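Local coordinates for 5-formaminoimidazole-4-carboxamide-1-(beta)-D-ribofuranosyl 5'-monophosphate synthetase (Methanocaldococcus jannaschii, PDB 2R7L), which catalyses the ATP- and formate-dependent formylation of AICAR to FAICAR, a folate-independent step of purine biosynthesis, as a homohexamer of the ATP-grasp superfamily, at residues A[111-116]-A[291-296]; A[212-217]-A[344-349]. All coordinates share one frame; numbering follows the deposited sequence.

Interaction 1: A[111-116]-A[291-296]; sequences PMFGNR and IGPFCL
Phe113, Gly114 and Asn115 pack against Ile291, Gly292 and Pro293 where strand 292-300 enters the antiparallel sheet of the ATP-grasp fold. Segment 111-116 is an irregular loop between helices 101-106 and 125-135, in the DUF1246 region. Backbone hydrogen bonds of Pro111 and Phe113 with Val89 tie it to the parallel sheet, which the contact joins to the antiparallel one. The two segments share no hydrogen bond and meet by van der Waals contact, largely of carbon.

The first group of contacts centres on Ile291, whose CA lies 4.7 Å from Gly114 CA. With CG2 anti to the backbone N (chi1 to CG1 -58°), its two branches reach successive residues of the loop. Ile291 CG2 meets Gly114 CA at 3.7 Å, while its CG1 reaches Asn115 CB at 3.8 Å. Ile291 CB packs on Gly114 CA and on Asn115 N, both at 3.7 Å. Replacing Ile291 by an alanine would remove both branches and would probably open a gap beside Gly114 CA and Asn115 CB, leaving the loop less firmly seated.

The second group is aromatic. Phe113 CG stands anti to its N, which carries the ring forward until CE2 is 3.9 Å from Gly292 CA. A side chain at Gly292 would run into Phe113 CE2 and Pro293 CD, and the backbone angles there (84°/-135°) would also press it on the preceding carbonyl oxygen. Ile343 and Ile347 of helix 339-353 and Phe212 of the neighbouring strand 205-214 also touch the Phe113 ring.

Polar groups of the loop find their partners elsewhere. Asn115 ND2 donates to Gly289 O, and Gly114 O is bonded to Ser361 OG at the C-terminus.

The contact finishes at the ring's edge, where Phe113 CE2 meets Pro293 CD at 3.7 Å, the proline carbon lying close to the ring plane.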
ATOM      1  N   PRO A 111      32.040  13.349  -2.071  1.00 47.30           N
ATOM      2  CA  PRO A 111      31.280  13.289  -0.829  1.00 40.53           C
ATOM      3  C   PRO A 111      30.857  11.854  -0.536  1.00 36.44           C
ATOM      4  O   PRO A 111      30.532  11.105  -1.457  1.00 39.06           O
ATOM      5  CB  PRO A 111      30.064  14.167  -1.127  1.00 43.43           C
ATOM      6  CG  PRO A 111      30.558  15.142  -2.130  1.00 42.08           C
ATOM      7  CD  PRO A 111      31.514  14.374  -2.990  1.00 44.98           C
ATOM      8  N   MET A 112      30.878  11.469   0.734  1.00 41.17           N
ATOM      9  CA  MET A 112      30.654  10.075   1.099  1.00 44.47           C
ATOM     10  C   MET A 112      29.793  10.020   2.340  1.00 35.26           C
ATOM     11  O   MET A 112      30.068  10.716   3.310  1.00 39.16           O
ATOM     12  CB  MET A 112      31.987   9.370   1.363  1.00 44.78           C
ATOM     13  CG  MET A 112      32.098   7.986   0.737  1.00 53.42           C
ATOM     14  SD  MET A 112      33.645   7.143   1.153  1.00 57.36           S
ATOM     15  CE  MET A 112      33.522   7.156   2.948  1.00 53.73           C
ATOM     16  N   PHE A 113      28.741   9.208   2.304  1.00 33.69           N
ATOM     17  CA  PHE A 113      27.891   9.042   3.475  1.00 31.90           C
ATOM     18  C   PHE A 113      28.650   8.274   4.559  1.00 38.48           C
ATOM     19  O   PHE A 113      29.232   7.228   4.288  1.00 35.48           O
ATOM     20  CB  PHE A 113      26.601   8.300   3.103  1.00 30.94           C
ATOM     21  CG  PHE A 113      25.648   8.137   4.251  1.00 31.97           C
ATOM     22  CD1 PHE A 113      24.799   9.171   4.616  1.00 30.17           C
ATOM     23  CD2 PHE A 113      25.606   6.956   4.973  1.00 30.78           C
ATOM     24  CE1 PHE A 113      23.920   9.029   5.678  1.00 31.51           C
ATOM     25  CE2 PHE A 113      24.732   6.806   6.036  1.00 32.21           C
ATOM     26  CZ  PHE A 113      23.880   7.843   6.386  1.00 34.26           C
ATOM     27  N   GLY A 114      28.642   8.797   5.781  1.00 38.49           N
ATOM     28  CA  GLY A 114      29.330   8.154   6.894  1.00 45.16           C
ATOM     29  C   GLY A 114      30.555   8.895   7.414  1.00 49.13           C
ATOM     30  O   GLY A 114      30.892   9.984   6.938  1.00 42.15           O
ATOM     31  N   ASN A 115      31.215   8.297   8.404  1.00 46.47           N
ATOM     32  CA  ASN A 115      32.417   8.870   9.005  1.00 42.97           C
ATOM     33  C   ASN A 115      33.657   8.243   8.381  1.00 45.37           C
ATOM     34  O   ASN A 115      34.019   7.114   8.691  1.00 48.12           O
ATOM     35  CB  ASN A 115      32.403   8.688  10.529  1.00 41.94           C
ATOM     36  CG  ASN A 115      33.706   9.117  11.186  1.00 42.37           C
ATOM     37  OD1 ASN A 115      34.655   9.488  10.507  1.00 42.98           O
ATOM     38  ND2 ASN A 115      33.754   9.064  12.515  1.00 34.04           N
ATOM     39  N   ARG A 116      34.291   8.994   7.489  1.00 45.42           N
ATOM     40  CA  ARG A 116      35.412   8.521   6.684  1.00 46.42           C
ATOM     41  C   ARG A 116      36.596   8.018   7.512  1.00 54.02           C
ATOM     42  O   ARG A 116      37.245   7.041   7.143  1.00 51.47           O
ATOM     43  CB  ARG A 116      35.887   9.660   5.786  1.00 46.37           C
ATOM     44  CG  ARG A 116      36.580   9.234   4.527  1.00 42.69           C
ATOM     45  CD  ARG A 116      37.070  10.460   3.794  1.00 49.08           C
ATOM     46  NE  ARG A 116      37.181  10.232   2.360  1.00 52.12           N
ATOM     47  CZ  ARG A 116      36.329  10.710   1.461  1.00 52.28           C
ATOM     48  NH1 ARG A 116      35.299  11.454   1.849  1.00 54.98           N
ATOM     49  NH2 ARG A 116      36.511  10.450   0.174  1.00 53.24           N
ATOM     50  N   ILE A 291      28.418   6.905  11.942  1.00 45.07           N
ATOM     51  CA  ILE A 291      27.426   7.632  11.157  1.00 44.22           C
ATOM     52  C   ILE A 291      26.684   6.660  10.253  1.00 34.89           C
ATOM     53  O   ILE A 291      27.261   6.089   9.328  1.00 38.19           O
ATOM     54  CB  ILE A 291      28.068   8.768  10.320  1.00 43.69           C
ATOM     55  CG1 ILE A 291      28.818   9.757  11.223  1.00 44.92           C
ATOM     56  CG2 ILE A 291      27.017   9.486   9.485  1.00 39.54           C
ATOM     57  CD1 ILE A 291      27.947  10.491  12.220  1.00 39.56           C
ATOM     58  N   GLY A 292      25.402   6.460  10.532  1.00 35.40           N
ATOM     59  CA  GLY A 292      24.598   5.569   9.722  1.00 31.10           C
ATOM     60  C   GLY A 292      24.716   4.111  10.129  1.00 31.15           C
ATOM     61  O   GLY A 292      24.666   3.783  11.319  1.00 27.84           O
ATOM     62  N   PRO A 293      24.864   3.225   9.136  1.00 26.22           N
ATOM     63  CA  PRO A 293      24.868   1.788   9.369  1.00 30.16           C
ATOM     64  C   PRO A 293      26.125   1.271  10.069  1.00 38.72           C
ATOM     65  O   PRO A 293      27.249   1.636   9.698  1.00 33.17           O
ATOM     66  CB  PRO A 293      24.780   1.208   7.957  1.00 27.28           C
ATOM     67  CG  PRO A 293      25.384   2.243   7.084  1.00 27.90           C
ATOM     68  CD  PRO A 293      25.025   3.559   7.709  1.00 26.10           C
ATOM     69  N   PHE A 294      25.918   0.440  11.089  1.00 35.84           N
ATOM     70  CA  PHE A 294      26.998  -0.348  11.685  1.00 32.50           C
ATOM     71  C   PHE A 294      26.468  -1.673  12.212  1.00 36.22           C
ATOM     72  O   PHE A 294      25.288  -1.797  12.557  1.00 35.35           O
ATOM     73  CB  PHE A 294      27.755   0.422  12.778  1.00 25.03           C
ATOM     74  CG  PHE A 294      26.971   0.644  14.044  1.00 23.56           C
ATOM     75  CD1 PHE A 294      27.022  -0.277  15.078  1.00 28.52           C
ATOM     76  CD2 PHE A 294      26.218   1.794  14.217  1.00 24.31           C
ATOM     77  CE1 PHE A 294      26.319  -0.069  16.258  1.00 29.12           C
ATOM     78  CE2 PHE A 294      25.509   2.011  15.401  1.00 26.07           C
ATOM     79  CZ  PHE A 294      25.567   1.079  16.420  1.00 26.75           C
ATOM     80  N   CYS A 295      27.355  -2.660  12.268  1.00 38.84           N
ATOM     81  CA  CYS A 295      26.971  -4.033  12.564  1.00 38.58           C
ATOM     82  C   CYS A 295      27.834  -4.613  13.678  1.00 39.11           C
ATOM     83  O   CYS A 295      29.061  -4.463  13.662  1.00 37.78           O
ATOM     84  CB  CYS A 295      27.130  -4.874  11.298  1.00 34.32           C
ATOM     85  SG  CYS A 295      26.788  -6.634  11.478  1.00 29.58           S
ATOM     86  N   LEU A 296      27.188  -5.250  14.648  1.00 30.26           N
ATOM     87  CA  LEU A 296      27.889  -6.084  15.627  1.00 34.09           C
ATOM     88  C   LEU A 296      27.670  -7.548  15.270  1.00 33.48           C
ATOM     89  O   LEU A 296      26.532  -8.028  15.250  1.00 34.06           O
ATOM     90  CB  LEU A 296      27.394  -5.817  17.053  1.00 23.63           C
ATOM     91  CG  LEU A 296      27.726  -4.438  17.638  1.00 27.49           C
ATOM     92  CD1 LEU A 296      27.343  -4.381  19.087  1.00 21.07           C
ATOM     93  CD2 LEU A 296      29.194  -4.100  17.465  1.00 29.43           C
TER

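Interaction 2: A[212-217]-A[344-349]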
ATOM      1  N   PHE A 212      21.530   1.394  13.022  1.00 27.02           N
ATOM      2  CA  PHE A 212      21.682   2.652  12.306  1.00 30.76           C
ATOM      3  C   PHE A 212      21.746   3.768  13.336  1.00 29.81           C
ATOM      4  O   PHE A 212      20.820   3.922  14.136  1.00 27.71           O
ATOM      5  CB  PHE A 212      20.505   2.897  11.352  1.00 27.95           C
ATOM      6  CG  PHE A 212      20.693   4.088  10.443  1.00 24.91           C
ATOM      7  CD1 PHE A 212      21.285   3.939   9.208  1.00 19.31           C
ATOM      8  CD2 PHE A 212      20.301   5.360  10.841  1.00 24.12           C
ATOM      9  CE1 PHE A 212      21.465   5.030   8.364  1.00 22.81           C
ATOM     10  CE2 PHE A 212      20.487   6.454  10.004  1.00 22.39           C
ATOM     11  CZ  PHE A 212      21.076   6.285   8.765  1.00 22.36           C
ATOM     12  N   TYR A 213      22.852   4.513  13.350  1.00 30.56           N
ATOM     13  CA  TYR A 213      22.917   5.723  14.168  1.00 30.68           C
ATOM     14  C   TYR A 213      22.522   6.927  13.324  1.00 23.00           C
ATOM     15  O   TYR A 213      23.160   7.235  12.316  1.00 29.23           O
ATOM     16  CB  TYR A 213      24.305   5.973  14.777  1.00 32.31           C
ATOM     17  CG  TYR A 213      24.342   7.291  15.540  1.00 32.33           C
ATOM     18  CD1 TYR A 213      23.702   7.422  16.761  1.00 27.48           C
ATOM     19  CD2 TYR A 213      24.973   8.411  15.013  1.00 31.45           C
ATOM     20  CE1 TYR A 213      23.712   8.635  17.454  1.00 27.15           C
ATOM     21  CE2 TYR A 213      24.984   9.617  15.695  1.00 21.25           C
ATOM     22  CZ  TYR A 213      24.354   9.720  16.910  1.00 26.93           C
ATOM     23  OH  TYR A 213      24.371  10.928  17.587  1.00 32.90           O
ATOM     24  N   SER A 214      21.460   7.595  13.745  1.00 35.33           N
ATOM     25  CA  SER A 214      21.013   8.797  13.075  1.00 33.61           C
ATOM     26  C   SER A 214      21.583  10.010  13.790  1.00 25.51           C
ATOM     27  O   SER A 214      21.179  10.302  14.912  1.00 24.70           O
ATOM     28  CB  SER A 214      19.489   8.870  13.103  1.00 31.47           C
ATOM     29  OG  SER A 214      19.067  10.154  12.684  1.00 31.51           O
ATOM     30  N   PRO A 215      22.512  10.722  13.138  1.00 23.76           N
ATOM     31  CA  PRO A 215      23.103  11.943  13.682  1.00 33.75           C
ATOM     32  C   PRO A 215      22.058  13.053  13.779  1.00 45.85           C
ATOM     33  O   PRO A 215      22.148  13.912  14.659  1.00 44.45           O
ATOM     34  CB  PRO A 215      24.176  12.325  12.650  1.00 32.44           C
ATOM     35  CG  PRO A 215      24.281  11.187  11.708  1.00 31.61           C
ATOM     36  CD  PRO A 215      23.033  10.386  11.805  1.00 28.20           C
ATOM     37  N   LEU A 216      21.071  13.026  12.882  1.00 49.61           N
ATOM     38  CA  LEU A 216      19.984  14.006  12.909  1.00 39.06           C
ATOM     39  C   LEU A 216      19.111  13.813  14.140  1.00 39.51           C
ATOM     40  O   LEU A 216      18.700  14.782  14.773  1.00 41.40           O
ATOM     41  CB  LEU A 216      19.126  13.923  11.648  1.00 38.47           C
ATOM     42  CG  LEU A 216      19.812  13.849  10.285  1.00 39.10           C
ATOM     43  CD1 LEU A 216      18.775  13.945   9.181  1.00 36.39           C
ATOM     44  CD2 LEU A 216      20.872  14.918  10.117  1.00 38.94           C
ATOM     45  N   LYS A 217      18.824  12.561  14.482  1.00 42.00           N
ATOM     46  CA  LYS A 217      17.968  12.273  15.635  1.00 38.67           C
ATOM     47  C   LYS A 217      18.755  11.966  16.907  1.00 37.93           C
ATOM     48  O   LYS A 217      18.173  11.859  17.986  1.00 37.80           O
ATOM     49  CB  LYS A 217      17.028  11.104  15.334  1.00 42.41           C
ATOM     50  CG  LYS A 217      16.016  11.381  14.237  1.00 46.52           C
ATOM     51  CD  LYS A 217      14.923  10.328  14.227  1.00 49.26           C
ATOM     52  CE  LYS A 217      15.449   8.979  13.768  1.00 50.98           C
ATOM     53  NZ  LYS A 217      14.346   7.981  13.613  1.00 49.61           N
ATOM     54  N   ALA A 344      19.292   6.222   2.530  1.00 33.41           N
ATOM     55  CA  ALA A 344      18.754   7.210   1.585  1.00 35.30           C
ATOM     56  C   ALA A 344      17.872   8.251   2.263  1.00 32.55           C
ATOM     57  O   ALA A 344      17.929   9.430   1.941  1.00 36.67           O
ATOM     58  CB  ALA A 344      17.990   6.522   0.492  1.00 25.95           C
ATOM     59  N   ARG A 345      17.067   7.801   3.214  1.00 31.97           N
ATOM     60  CA  ARG A 345      16.184   8.679   3.939  1.00 34.62           C
ATOM     61  C   ARG A 345      16.960   9.697   4.770  1.00 40.98           C
ATOM     62  O   ARG A 345      16.603  10.872   4.804  1.00 40.11           O
ATOM     63  CB  ARG A 345      15.259   7.856   4.834  1.00 31.71           C
ATOM     64  CG  ARG A 345      14.473   8.684   5.817  1.00 33.54           C
ATOM     65  CD  ARG A 345      13.316   7.876   6.342  1.00 44.31           C
ATOM     66  NE  ARG A 345      12.612   7.239   5.235  1.00 45.16           N
ATOM     67  CZ  ARG A 345      11.779   6.212   5.364  1.00 46.49           C
ATOM     68  NH1 ARG A 345      11.547   5.688   6.560  1.00 48.13           N
ATOM     69  NH2 ARG A 345      11.191   5.702   4.290  1.00 37.82           N
ATOM     70  N   GLU A 346      18.014   9.242   5.443  1.00 40.69           N
ATOM     71  CA  GLU A 346      18.845  10.137   6.237  1.00 32.78           C
ATOM     72  C   GLU A 346      19.448  11.177   5.306  1.00 28.54           C
ATOM     73  O   GLU A 346      19.537  12.346   5.648  1.00 30.53           O
ATOM     74  CB  GLU A 346      19.941   9.373   6.996  1.00 35.09           C
ATOM     75  CG  GLU A 346      20.519  10.114   8.229  1.00 24.89           C
ATOM     76  CD  GLU A 346      19.585  10.091   9.428  1.00 32.62           C
ATOM     77  OE1 GLU A 346      18.435   9.608   9.292  1.00 36.17           O
ATOM     78  OE2 GLU A 346      19.996  10.552  10.519  1.00 33.05           O
ATOM     79  N   ILE A 347      19.847  10.750   4.117  1.00 21.30           N
ATOM     80  CA  ILE A 347      20.365  11.688   3.133  1.00 28.31           C
ATOM     81  C   ILE A 347      19.272  12.686   2.726  1.00 37.70           C
ATOM     82  O   ILE A 347      19.500  13.898   2.741  1.00 39.66           O
ATOM     83  CB  ILE A 347      20.968  10.969   1.915  1.00 28.79           C
ATOM     84  CG1 ILE A 347      22.186  10.133   2.352  1.00 31.70           C
ATOM     85  CG2 ILE A 347      21.385  11.978   0.860  1.00 33.40           C
ATOM     86  CD1 ILE A 347      22.845   9.317   1.232  1.00 23.50           C
ATOM     87  N   LYS A 348      18.084  12.171   2.400  1.00 33.15           N
ATOM     88  CA  LYS A 348      16.930  13.000   2.062  1.00 31.18           C
ATOM     89  C   LYS A 348      16.684  14.049   3.142  1.00 30.89           C
ATOM     90  O   LYS A 348      16.742  15.246   2.878  1.00 39.30           O
ATOM     91  CB  LYS A 348      15.687  12.125   1.874  1.00 31.22           C
ATOM     92  CG  LYS A 348      14.519  12.804   1.174  1.00 34.98           C
ATOM     93  CD  LYS A 348      13.296  11.906   1.204  1.00 32.49           C
ATOM     94  CE  LYS A 348      12.327  12.253   0.102  1.00 40.04           C
ATOM     95  NZ  LYS A 348      11.311  11.182  -0.102  1.00 49.29           N
ATOM     96  N   MET A 349      16.434  13.590   4.362  1.00 30.39           N
ATOM     97  CA  MET A 349      16.192  14.473   5.496  1.00 34.51           C
ATOM     98  C   MET A 349      17.300  15.489   5.762  1.00 41.81           C
ATOM     99  O   MET A 349      17.023  16.620   6.177  1.00 36.49           O
ATOM    100  CB  MET A 349      15.963  13.656   6.759  1.00 29.41           C
ATOM    101  CG  MET A 349      14.524  13.272   6.984  1.00 45.81           C
ATOM    102  SD  MET A 349      14.313  12.491   8.592  1.00 60.70           S
ATOM    103  CE  MET A 349      14.856  13.792   9.705  1.00 57.66           C
TER
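Glu346 meets Phe212, Ser214, Pro215 and Leu216, fastening the end of strand 205-214 and the turn after it to helix 339-353, away from the substrate and metal sites. This is the tight part of the contact. Glu346 CG is anti to its own N (chi1 -158°) and the chain then bends at chi2 (76°), carrying the carboxylate to Ser214. Ser214 OG donates to Glu346 OE2 at 2.4 Å, a modelled separation so short that its exact value is doubtful. The same OG accepts from Lys217 N at 3.0 Å, forming an ST motif that ties the hydroxyl to the turn. Carbon also packs on the acid: Leu216 CG and Pro215 CD both lie 3.3 Å from Glu346 OE2, and the Phe212 ring turns its edge to the aliphatic stem, CZ lying 3.7 Å from Glu346 CB.

The looser part lies one helical turn on. Leu216 CD1 touches Met349 CB at 3.7 Å, and Met349 CE is a little farther away at 4.0 Å. Met349 is partly exposed, as is Lys217, whose amine pairs with Glu221. Leu353 of a second subunit packs on both Leu216 and Met349, so this flank borders a subunit interface.

Glu346 OE1 forms a salt bridge with Arg342 NH1, which probably stabilises the buried carboxylate in its ionised form; the serine hydroxyl may add to this.

Overall arrangement
Interactions 1 and 2 use adjacent strands of one sheet, 292-300 and 205-214, and a probable hydrogen bond of 2.8 Å from Tyr213 N to Gly292 O connects them directly. Helix 339-353 is common to both: it supplies a segment of interaction 2, while its Ile347 packs on Phe113 of interaction 1. Interaction 1 is the deeper, about 10 Å from the chain centre against about 18 Å, centre to centre, and all its touching residues are buried. It has no hydrogen bond between its segments. Interaction 2 combines a buried acid-hydroxyl pair with a partly exposed flank, and a second subunit touches it but not interaction 1.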